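Local coordinates for 16S rRNA (adenine(1408)-N(1))-methyltransferase (Catenulispora acidiphila, PDB 4X1O), which probably transfers a methyl group from S-adenosyl-L-methionine to N1 of adenine 1408 in 16S ribosomal RNA, a modification linked to aminoglycoside resistance, at residues Trp130-Leu139 with Pro172-Leu181. Residues are numbered along the deposited sequence; the frame is centred on the assembly and turned at random.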
loop_
_atom_site.group_PDB
_atom_site.type_symbol
_atom_site.label_atom_id
_atom_site.label_comp_id
_atom_site.label_asym_id
_atom_site.label_seq_id
_atom_site.Cartn_x
_atom_site.Cartn_y
_atom_site.Cartn_z
ATOM N N TRP A 130 4.630 6.195 -5.101
ATOM C CA TRP A 130 5.024 7.176 -6.111
ATOM C C TRP A 130 3.879 8.125 -6.421
ATOM O O TRP A 130 2.754 7.932 -5.954
ATOM C CB TRP A 130 5.459 6.477 -7.400
ATOM C CG TRP A 130 6.617 5.602 -7.224
ATOM C CD1 TRP A 130 6.603 4.242 -7.083
ATOM C CD2 TRP A 130 7.990 6.002 -7.158
ATOM N NE1 TRP A 130 7.885 3.773 -6.934
ATOM C CE2 TRP A 130 8.754 4.832 -6.974
ATOM C CE3 TRP A 130 8.647 7.234 -7.235
ATOM C CZ2 TRP A 130 10.143 4.857 -6.876
ATOM C CZ3 TRP A 130 10.024 7.258 -7.132
ATOM C CH2 TRP A 130 10.756 6.075 -6.952
ATOM N N GLY A 131 4.161 9.153 -7.220
ATOM C CA GLY A 131 3.126 10.053 -7.693
ATOM C C GLY A 131 2.343 10.743 -6.594
ATOM O O GLY A 131 2.905 11.121 -5.577
ATOM N N LYS A 132 1.043 10.893 -6.814
ATOM C CA LYS A 132 0.160 11.589 -5.884
ATOM C C LYS A 132 0.141 10.934 -4.498
ATOM O O LYS A 132 0.041 11.604 -3.463
ATOM C CB LYS A 132 -1.258 11.640 -6.463
ATOM C CG LYS A 132 -2.236 12.403 -5.605
ATOM C CD LYS A 132 -3.181 13.207 -6.483
ATOM C CE LYS A 132 -3.582 14.501 -5.804
ATOM N NZ LYS A 132 -4.368 14.209 -4.579
ATOM N N LEU A 133 0.228 9.611 -4.469
ATOM C CA LEU A 133 0.251 8.917 -3.189
ATOM C C LEU A 133 1.487 9.309 -2.380
ATOM O O LEU A 133 1.385 9.597 -1.191
ATOM C CB LEU A 133 0.195 7.392 -3.418
ATOM C CG LEU A 133 0.270 6.513 -2.167
ATOM C CD1 LEU A 133 -0.888 6.811 -1.229
ATOM C CD2 LEU A 133 0.282 5.034 -2.559
ATOM N N LEU A 134 2.646 9.325 -3.029
ATOM C CA LEU A 134 3.884 9.707 -2.372
ATOM C C LEU A 134 3.818 11.165 -1.885
ATOM O O LEU A 134 4.091 11.466 -0.715
ATOM C CB LEU A 134 5.064 9.528 -3.327
ATOM C CG LEU A 134 6.411 10.087 -2.874
ATOM C CD1 LEU A 134 6.852 9.428 -1.565
ATOM C CD2 LEU A 134 7.450 9.894 -3.964
ATOM N N ARG A 135 3.447 12.058 -2.791
ATOM C CA ARG A 135 3.398 13.478 -2.466
ATOM C C ARG A 135 2.388 13.720 -1.354
ATOM O O ARG A 135 2.641 14.497 -0.432
ATOM C CB ARG A 135 3.047 14.311 -3.701
ATOM C CG ARG A 135 3.070 15.812 -3.442
ATOM C CD ARG A 135 2.879 16.548 -4.762
ATOM N NE ARG A 135 2.915 18.000 -4.607
ATOM C CZ ARG A 135 4.025 18.727 -4.585
ATOM N NH1 ARG A 135 5.213 18.147 -4.695
ATOM N NH2 ARG A 135 3.936 20.051 -4.452
ATOM N N GLY A 136 1.269 13.007 -1.417
ATOM C CA GLY A 136 0.239 13.122 -0.398
ATOM C C GLY A 136 0.681 12.699 0.991
ATOM O O GLY A 136 0.352 13.333 1.992
ATOM N N VAL A 137 1.430 11.612 1.059
ATOM C CA VAL A 137 1.911 11.126 2.329
ATOM C C VAL A 137 2.969 12.067 2.885
ATOM O O VAL A 137 2.989 12.348 4.072
ATOM C CB VAL A 137 2.459 9.699 2.201
ATOM C CG1 VAL A 137 3.330 9.351 3.384
ATOM C CG2 VAL A 137 1.279 8.715 2.049
ATOM N N VAL A 138 3.839 12.575 2.021
ATOM C CA VAL A 138 4.928 13.425 2.489
ATOM C C VAL A 138 4.378 14.755 3.009
ATOM O O VAL A 138 4.803 15.258 4.052
ATOM C CB VAL A 138 5.951 13.662 1.363
ATOM C CG1 VAL A 138 6.926 14.766 1.742
ATOM C CG2 VAL A 138 6.692 12.342 1.034
ATOM N N LEU A 139 3.422 15.322 2.282
ATOM C CA LEU A 139 2.804 16.588 2.693
ATOM C C LEU A 139 1.692 16.413 3.726
ATOM O O LEU A 139 1.308 17.380 4.403
ATOM C CB LEU A 139 2.228 17.313 1.481
ATOM C CG LEU A 139 3.281 17.817 0.498
ATOM C CD1 LEU A 139 2.582 18.410 -0.732
ATOM C CD2 LEU A 139 4.166 18.840 1.196
ATOM N N PRO A 172 12.523 12.709 -8.194
ATOM C CA PRO A 172 11.266 12.666 -8.953
ATOM C C PRO A 172 10.453 13.950 -8.827
ATOM O O PRO A 172 10.388 14.549 -7.751
ATOM C CB PRO A 172 10.503 11.497 -8.319
ATOM C CG PRO A 172 11.563 10.658 -7.666
ATOM C CD PRO A 172 12.617 11.612 -7.217
ATOM N N LEU A 173 9.815 14.344 -9.929
ATOM C CA LEU A 173 9.044 15.578 -9.979
ATOM C C LEU A 173 8.036 15.751 -8.850
ATOM O O LEU A 173 7.822 16.873 -8.369
ATOM C CB LEU A 173 8.316 15.651 -11.330
ATOM C CG LEU A 173 7.554 16.942 -11.633
ATOM C CD1 LEU A 173 8.489 18.146 -11.577
ATOM C CD2 LEU A 173 6.921 16.825 -13.001
ATOM N N GLU A 174 7.415 14.655 -8.411
ATOM C CA GLU A 174 6.341 14.773 -7.435
ATOM C C GLU A 174 6.826 15.207 -6.049
ATOM O O GLU A 174 6.012 15.589 -5.213
ATOM C CB GLU A 174 5.548 13.454 -7.338
ATOM C CG GLU A 174 6.364 12.213 -6.990
ATOM C CD GLU A 174 6.780 11.406 -8.224
ATOM O OE1 GLU A 174 7.294 11.997 -9.207
ATOM O OE2 GLU A 174 6.586 10.163 -8.211
ATOM N N ILE A 175 8.132 15.162 -5.802
ATOM C CA ILE A 175 8.633 15.667 -4.522
ATOM C C ILE A 175 9.802 16.625 -4.648
ATOM O O ILE A 175 10.389 16.993 -3.631
ATOM C CB ILE A 175 9.080 14.526 -3.590
ATOM C CG1 ILE A 175 10.151 13.680 -4.288
ATOM C CG2 ILE A 175 7.875 13.692 -3.158
ATOM C CD1 ILE A 175 10.995 12.879 -3.368
ATOM N N ARG A 176 10.152 17.053 -5.860
ATOM C CA ARG A 176 11.435 17.737 -6.001
ATOM C C ARG A 176 11.395 19.154 -5.437
ATOM O O ARG A 176 12.440 19.748 -5.195
ATOM C CB ARG A 176 11.906 17.756 -7.452
ATOM C CG ARG A 176 11.116 18.643 -8.384
ATOM C CD ARG A 176 11.631 18.469 -9.814
ATOM N NE ARG A 176 12.973 19.011 -9.988
ATOM C CZ ARG A 176 13.226 20.211 -10.498
ATOM N NH1 ARG A 176 12.225 20.985 -10.900
ATOM N NH2 ARG A 176 14.475 20.634 -10.618
ATOM N N ASP A 177 10.195 19.683 -5.215
ATOM C CA ASP A 177 10.052 20.998 -4.596
ATOM C C ASP A 177 9.954 20.906 -3.080
ATOM O O ASP A 177 9.833 21.932 -2.403
ATOM C CB ASP A 177 8.818 21.731 -5.144
ATOM C CG ASP A 177 7.519 20.968 -4.899
ATOM O OD1 ASP A 177 7.456 19.763 -5.255
ATOM O OD2 ASP A 177 6.559 21.578 -4.367
ATOM N N LEU A 178 10.018 19.687 -2.548
ATOM C CA LEU A 178 9.876 19.469 -1.107
ATOM C C LEU A 178 11.193 19.087 -0.471
ATOM O O LEU A 178 11.981 18.339 -1.052
ATOM C CB LEU A 178 8.842 18.379 -0.828
ATOM C CG LEU A 178 7.507 18.516 -1.570
ATOM C CD1 LEU A 178 6.627 17.306 -1.273
ATOM C CD2 LEU A 178 6.809 19.808 -1.193
ATOM N N PRO A 179 11.431 19.579 0.749
ATOM C CA PRO A 179 12.634 19.174 1.483
ATOM C C PRO A 179 12.527 17.740 1.974
ATOM O O PRO A 179 11.417 17.216 2.177
ATOM C CB PRO A 179 12.689 20.164 2.654
ATOM C CG PRO A 179 11.274 20.602 2.847
ATOM C CD PRO A 179 10.626 20.571 1.481
ATOM N N GLU A 180 13.671 17.089 2.138
ATOM C CA GLU A 180 13.668 15.689 2.524
ATOM C C GLU A 180 12.930 15.483 3.834
ATOM O O GLU A 180 13.159 16.191 4.820
ATOM C CB GLU A 180 15.096 15.145 2.628
ATOM C CG GLU A 180 15.135 13.686 3.057
ATOM C CD GLU A 180 16.496 13.050 2.869
ATOM O OE1 GLU A 180 17.421 13.767 2.437
ATOM O OE2 GLU A 180 16.640 11.845 3.165
ATOM N N LEU A 181 12.029 14.514 3.823
ATOM C CA LEU A 181 11.288 14.137 5.015
ATOM C C LEU A 181 12.136 13.205 5.878
ATOM O O LEU A 181 12.606 12.162 5.425
ATOM C CB LEU A 181 9.962 13.471 4.628
ATOM C CG LEU A 181 8.937 13.195 5.728
ATOM C CD1 LEU A 181 8.480 14.481 6.440
ATOM C CD2 LEU A 181 7.767 12.438 5.128
#
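Arg135 of helix 131-139 clamps Asp177 and the backbone of Glu174 in the loop 172-181, along one flank of the Rossmann-like methyltransferase fold, where the helix follows strand 123-127 and the loop links strand 157-163 to helix 183-188. The arginine runs fully extended, CG anti to the backbone N (chi1 -176°), and its aliphatic stem passes alongside the carbonyl oxygen of Glu174. NH1 of Arg135 also donates to Glu174 O at 2.7 Å, in the guanidinium plane but from above the carbonyl plane (52° out of it). NH1 of Arg135 reaches OD1 of Asp177 at 2.8 Å and NH2 reaches OD2 at 3.0 Å, each oxygen offering its syn lone pair, the guanidinium and carboxylate planes nearly coplanar. Asp177 lies within the type I turn from Ile175 to Leu178, so the salt bridge ties that turn to the helix.

Beside this clamp, CD1 of Leu178 fills a hollow lined by Val138 CG1, Leu139 CD2 and Arg135 NH1, while CD2 of Leu178 meets Leu139 CD2 at 3.7 Å. Leu139 CD1 lies against one face of the guanidinium. Leu181 slides past Val138 in the opposite direction, bringing Leu181 CD2 to 4.0 Å from Val138 CA. One turn nearer the N-terminal end, CG2 of Ile175 fits against CG and CD2 of Leu134, which also packs on Ile162 of strand 157-163.

Glu174 bends at chi2 (-96°) to hook back to Gly131. OE2 of Glu174 accepts the N-H of Gly131, N to OE2 2.8 Å, from above the carboxylate plane, and also sits at the edge of the Trp130 indole. The Trp130 side chain is about 5 Å from that of Arg83, an S-adenosyl-L-methionine site residue like Leu133 on this helix. Pro172 meets the indole edge, its CG 3.8 Å from Trp130 CZ3.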